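Long-range contact in ATP-dependent DNA helicase (PDB 5V9X), which probably uses ATP hydrolysis to move 3'-to-5' along single-stranded DNA and unwind RNA:DNA duplexes: residues 636-649 against 662-674. Numbering follows the deposited sequence.
Sequences FTGELASLDRKAFD and TDNLHQLLREQRE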
# COMPACT_ATOMS: atom_id res chain seq x y z
N PHE A 636 4.21 -10.93 21.28
CA PHE A 636 5.47 -11.61 20.97
C PHE A 636 6.57 -11.16 21.92
O PHE A 636 7.35 -11.99 22.41
CB PHE A 636 5.86 -11.33 19.51
CG PHE A 636 7.26 -11.75 19.16
CD1 PHE A 636 7.51 -13.01 18.63
CD2 PHE A 636 8.33 -10.88 19.33
CE1 PHE A 636 8.81 -13.39 18.30
CE2 PHE A 636 9.62 -11.25 19.00
CZ PHE A 636 9.86 -12.51 18.48
N THR A 637 6.67 -9.86 22.17
CA THR A 637 7.72 -9.35 23.05
C THR A 637 7.55 -9.87 24.47
O THR A 637 8.51 -10.33 25.10
CB THR A 637 7.72 -7.82 23.03
OG1 THR A 637 7.94 -7.36 21.69
CG2 THR A 637 8.82 -7.28 23.94
N GLY A 638 6.32 -9.81 24.99
CA GLY A 638 6.08 -10.31 26.33
C GLY A 638 6.37 -11.79 26.45
O GLY A 638 7.03 -12.23 27.40
N GLU A 639 5.89 -12.59 25.49
CA GLU A 639 6.05 -14.04 25.57
C GLU A 639 7.52 -14.43 25.58
O GLU A 639 7.97 -15.16 26.47
CB GLU A 639 5.32 -14.72 24.41
CG GLU A 639 5.49 -16.23 24.40
CD GLU A 639 4.57 -16.93 23.43
OE1 GLU A 639 5.05 -17.42 22.39
OE2 GLU A 639 3.35 -16.98 23.70
N LEU A 640 8.28 -13.96 24.59
CA LEU A 640 9.67 -14.39 24.47
C LEU A 640 10.58 -13.78 25.53
O LEU A 640 11.64 -14.34 25.81
CB LEU A 640 10.20 -14.08 23.07
CG LEU A 640 9.82 -15.11 22.00
CD1 LEU A 640 8.38 -14.93 21.52
CD2 LEU A 640 10.79 -15.06 20.83
N ALA A 641 10.18 -12.66 26.14
CA ALA A 641 10.94 -12.09 27.24
C ALA A 641 10.70 -12.83 28.56
O ALA A 641 11.08 -12.31 29.62
CB ALA A 641 10.61 -10.61 27.41
N SER A 642 10.10 -14.02 28.52
CA SER A 642 9.83 -14.77 29.74
C SER A 642 10.12 -16.26 29.55
O SER A 642 9.46 -17.11 30.16
CB SER A 642 8.38 -14.58 30.19
OG SER A 642 7.47 -15.01 29.19
N LEU A 643 11.09 -16.59 28.71
CA LEU A 643 11.40 -17.98 28.37
C LEU A 643 12.84 -18.29 28.75
O LEU A 643 13.74 -17.49 28.48
CB LEU A 643 11.20 -18.25 26.88
CG LEU A 643 9.81 -18.02 26.28
CD1 LEU A 643 9.85 -18.24 24.78
CD2 LEU A 643 8.79 -18.93 26.93
N ASP A 644 13.05 -19.45 29.37
CA ASP A 644 14.40 -19.97 29.51
C ASP A 644 15.02 -20.12 28.12
O ASP A 644 14.32 -20.24 27.11
CB ASP A 644 14.39 -21.31 30.25
CG ASP A 644 13.48 -22.34 29.59
OD1 ASP A 644 12.76 -21.99 28.63
OD2 ASP A 644 13.49 -23.51 30.03
N ARG A 645 16.35 -20.10 28.07
CA ARG A 645 17.04 -20.11 26.79
C ARG A 645 16.66 -21.30 25.92
O ARG A 645 16.78 -21.23 24.70
CB ARG A 645 18.56 -20.08 27.01
CG ARG A 645 19.37 -19.80 25.75
CD ARG A 645 18.99 -18.47 25.12
NE ARG A 645 19.70 -18.25 23.86
CZ ARG A 645 20.86 -17.61 23.75
NH1 ARG A 645 21.45 -17.12 24.84
NH2 ARG A 645 21.43 -17.46 22.57
N LYS A 646 16.17 -22.39 26.53
CA LYS A 646 15.75 -23.56 25.77
C LYS A 646 14.50 -23.26 24.95
O LYS A 646 14.56 -23.23 23.71
CB LYS A 646 15.51 -24.75 26.70
CG LYS A 646 16.67 -25.07 27.63
CD LYS A 646 18.00 -25.11 26.88
CE LYS A 646 18.92 -23.98 27.33
NZ LYS A 646 20.08 -23.80 26.41
N ALA A 647 13.37 -23.02 25.62
CA ALA A 647 12.14 -22.67 24.92
C ALA A 647 12.34 -21.46 24.02
O ALA A 647 11.70 -21.35 22.96
CB ALA A 647 11.02 -22.40 25.92
N PHE A 648 13.22 -20.54 24.42
CA PHE A 648 13.55 -19.39 23.58
C PHE A 648 14.16 -19.84 22.26
O PHE A 648 13.74 -19.40 21.19
CB PHE A 648 14.50 -18.47 24.34
CG PHE A 648 14.68 -17.12 23.71
CD1 PHE A 648 13.92 -16.04 24.13
CD2 PHE A 648 15.61 -16.92 22.70
CE1 PHE A 648 14.08 -14.80 23.56
CE2 PHE A 648 15.77 -15.68 22.12
CZ PHE A 648 15.00 -14.62 22.55
N ASP A 649 15.16 -20.73 22.33
CA ASP A 649 15.82 -21.19 21.11
C ASP A 649 14.86 -21.97 20.21
O ASP A 649 14.88 -21.80 18.99
CB ASP A 649 17.04 -22.04 21.46
CG ASP A 649 18.16 -21.23 22.07
OD1 ASP A 649 18.03 -19.99 22.15
OD2 ASP A 649 19.18 -21.83 22.48
N THR A 662 19.15 -15.09 17.29
CA THR A 662 18.71 -15.52 18.61
C THR A 662 19.46 -14.79 19.72
O THR A 662 18.85 -14.35 20.70
CB THR A 662 18.89 -17.04 18.76
OG1 THR A 662 18.11 -17.72 17.77
CG2 THR A 662 18.43 -17.48 20.14
N ASP A 663 20.78 -14.65 19.57
CA ASP A 663 21.57 -13.96 20.59
C ASP A 663 21.11 -12.52 20.77
O ASP A 663 20.95 -12.04 21.90
CB ASP A 663 23.05 -13.99 20.22
CG ASP A 663 23.69 -15.35 20.46
OD1 ASP A 663 23.41 -15.97 21.51
OD2 ASP A 663 24.47 -15.79 19.59
N ASN A 664 20.87 -11.81 19.66
CA ASN A 664 20.56 -10.39 19.75
C ASN A 664 19.15 -10.13 20.26
O ASN A 664 18.92 -9.14 20.95
CB ASN A 664 20.76 -9.74 18.38
CG ASN A 664 22.22 -9.55 18.04
OD1 ASN A 664 22.83 -8.55 18.41
ND2 ASN A 664 22.79 -10.52 17.33
N LEU A 665 18.20 -10.99 19.91
CA LEU A 665 16.85 -10.84 20.45
C LEU A 665 16.83 -11.09 21.95
O LEU A 665 16.24 -10.31 22.71
CB LEU A 665 15.88 -11.79 19.74
CG LEU A 665 14.48 -11.82 20.34
CD1 LEU A 665 13.82 -10.45 20.23
CD2 LEU A 665 13.62 -12.89 19.68
N HIS A 666 17.49 -12.16 22.39
CA HIS A 666 17.56 -12.46 23.82
C HIS A 666 18.23 -11.33 24.58
O HIS A 666 17.73 -10.87 25.61
CB HIS A 666 18.31 -13.78 24.04
CG HIS A 666 18.24 -14.29 25.44
ND1 HIS A 666 18.93 -13.70 26.48
CD2 HIS A 666 17.56 -15.33 25.98
CE1 HIS A 666 18.67 -14.35 27.60
NE2 HIS A 666 17.85 -15.35 27.32
N GLN A 667 19.38 -10.86 24.07
CA GLN A 667 20.08 -9.77 24.73
C GLN A 667 19.24 -8.50 24.76
O GLN A 667 19.22 -7.78 25.77
CB GLN A 667 21.42 -9.51 24.03
CG GLN A 667 22.29 -8.50 24.75
CD GLN A 667 23.24 -7.79 23.82
OE1 GLN A 667 23.26 -8.04 22.61
NE2 GLN A 667 24.02 -6.87 24.37
N LEU A 668 18.54 -8.21 23.66
CA LEU A 668 17.70 -7.02 23.60
C LEU A 668 16.63 -7.05 24.68
O LEU A 668 16.44 -6.07 25.42
CB LEU A 668 17.06 -6.90 22.22
CG LEU A 668 15.99 -5.82 22.04
CD1 LEU A 668 16.58 -4.44 22.22
CD2 LEU A 668 15.34 -5.96 20.67
N LEU A 669 15.92 -8.18 24.80
CA LEU A 669 14.85 -8.27 25.79
C LEU A 669 15.40 -8.32 27.21
O LEU A 669 14.81 -7.74 28.13
CB LEU A 669 13.99 -9.49 25.50
CG LEU A 669 13.32 -9.45 24.12
CD1 LEU A 669 12.57 -10.74 23.84
CD2 LEU A 669 12.40 -8.25 24.02
N ARG A 670 16.53 -9.00 27.40
CA ARG A 670 17.17 -9.01 28.71
C ARG A 670 17.53 -7.59 29.16
O ARG A 670 17.18 -7.17 30.27
CB ARG A 670 18.42 -9.89 28.69
CG ARG A 670 19.19 -9.91 30.00
CD ARG A 670 20.36 -10.88 29.98
NE ARG A 670 21.28 -10.63 28.88
CZ ARG A 670 22.16 -9.62 28.84
NH1 ARG A 670 22.22 -8.76 29.85
NH2 ARG A 670 22.96 -9.48 27.80
N GLU A 671 18.21 -6.84 28.29
CA GLU A 671 18.60 -5.47 28.64
C GLU A 671 17.39 -4.58 28.87
O GLU A 671 17.39 -3.74 29.78
CB GLU A 671 19.49 -4.88 27.55
CG GLU A 671 20.86 -5.51 27.43
CD GLU A 671 21.74 -4.79 26.42
OE1 GLU A 671 21.63 -3.55 26.33
OE2 GLU A 671 22.51 -5.46 25.72
N GLN A 672 16.35 -4.73 28.05
CA GLN A 672 15.12 -3.97 28.28
C GLN A 672 14.48 -4.37 29.60
O GLN A 672 13.96 -3.51 30.32
CB GLN A 672 14.14 -4.18 27.13
CG GLN A 672 12.88 -3.34 27.25
CD GLN A 672 13.17 -1.86 27.21
OE1 GLN A 672 14.07 -1.41 26.49
NE2 GLN A 672 12.43 -1.08 27.99
N ARG A 673 14.53 -5.66 29.93
CA ARG A 673 14.03 -6.11 31.22
C ARG A 673 14.89 -5.56 32.36
O ARG A 673 14.36 -5.16 33.40
CB ARG A 673 14.00 -7.64 31.25
CG ARG A 673 12.85 -8.24 32.05
CD ARG A 673 12.73 -9.75 31.81
NE ARG A 673 13.98 -10.46 32.04
CZ ARG A 673 14.73 -10.99 31.08
NH1 ARG A 673 14.35 -10.91 29.81
NH2 ARG A 673 15.86 -11.62 31.39
N GLU A 674 16.21 -5.52 32.18
CA GLU A 674 17.08 -4.97 33.21
C GLU A 674 16.88 -3.47 33.38
O GLU A 674 17.15 -2.94 34.46
CB GLU A 674 18.54 -5.27 32.88
CG GLU A 674 18.91 -6.74 32.91
CD GLU A 674 20.33 -6.99 32.43
OE1 GLU A 674 21.03 -6.00 32.11
OE2 GLU A 674 20.75 -8.16 32.38
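Phe648 is a knob in the hole formed by Thr662, Leu665, His666 and Leu669 of helix 662-674. His666 turns its edge to one face of that ring in a T-shaped pair, with planes 73° apart. Leu665 meets the ring edge instead, its CG 3.6 Å from Phe648 CZ. With CG anti to the backbone N, Phe648 reaches across the 11.3 Å between the axes of 645-649 and 662-674.

The apolar surface continues onto helix 636-640, which crosses 662-674 at -90°. Leu640 CD2 packs on Leu665 CD2 at 3.7 Å, the two side chains meeting nearly at right angles, while Leu669 CD2 touches Thr637 CG2. Phe636 CZ also reaches Leu665 CD2, and helix 433-448 lies against the same phenyl ring. Just past the helix end, Ala641 CB lies 4.0 Å from Leu669 CB. Consistent with this small side chain, the backbones come near here, Ala641 CA 5.7 Å from Leu669 CA.

The polar part is a salt-bridge network centred on Arg645. Its NH2 donates to Asp663 OD1 at 2.7 Å, near the guanidinium plane but from above the carboxylate, while Arg645 NE meets the syn lone pair of Asp649 OD1 at 3.0 Å. The bend at chi2 brings Arg645 CD against His666 CD2, and NH1 lies over the imidazole face, guanidinium and ring planes 29° apart. Asp649 thus orients the guanidinium within its own helix, and Asp663 alone ties it across to 662-674; both would offset its charge at the partly exposed edge of a largely apolar three-helix junction beside the second RecA-like sheet.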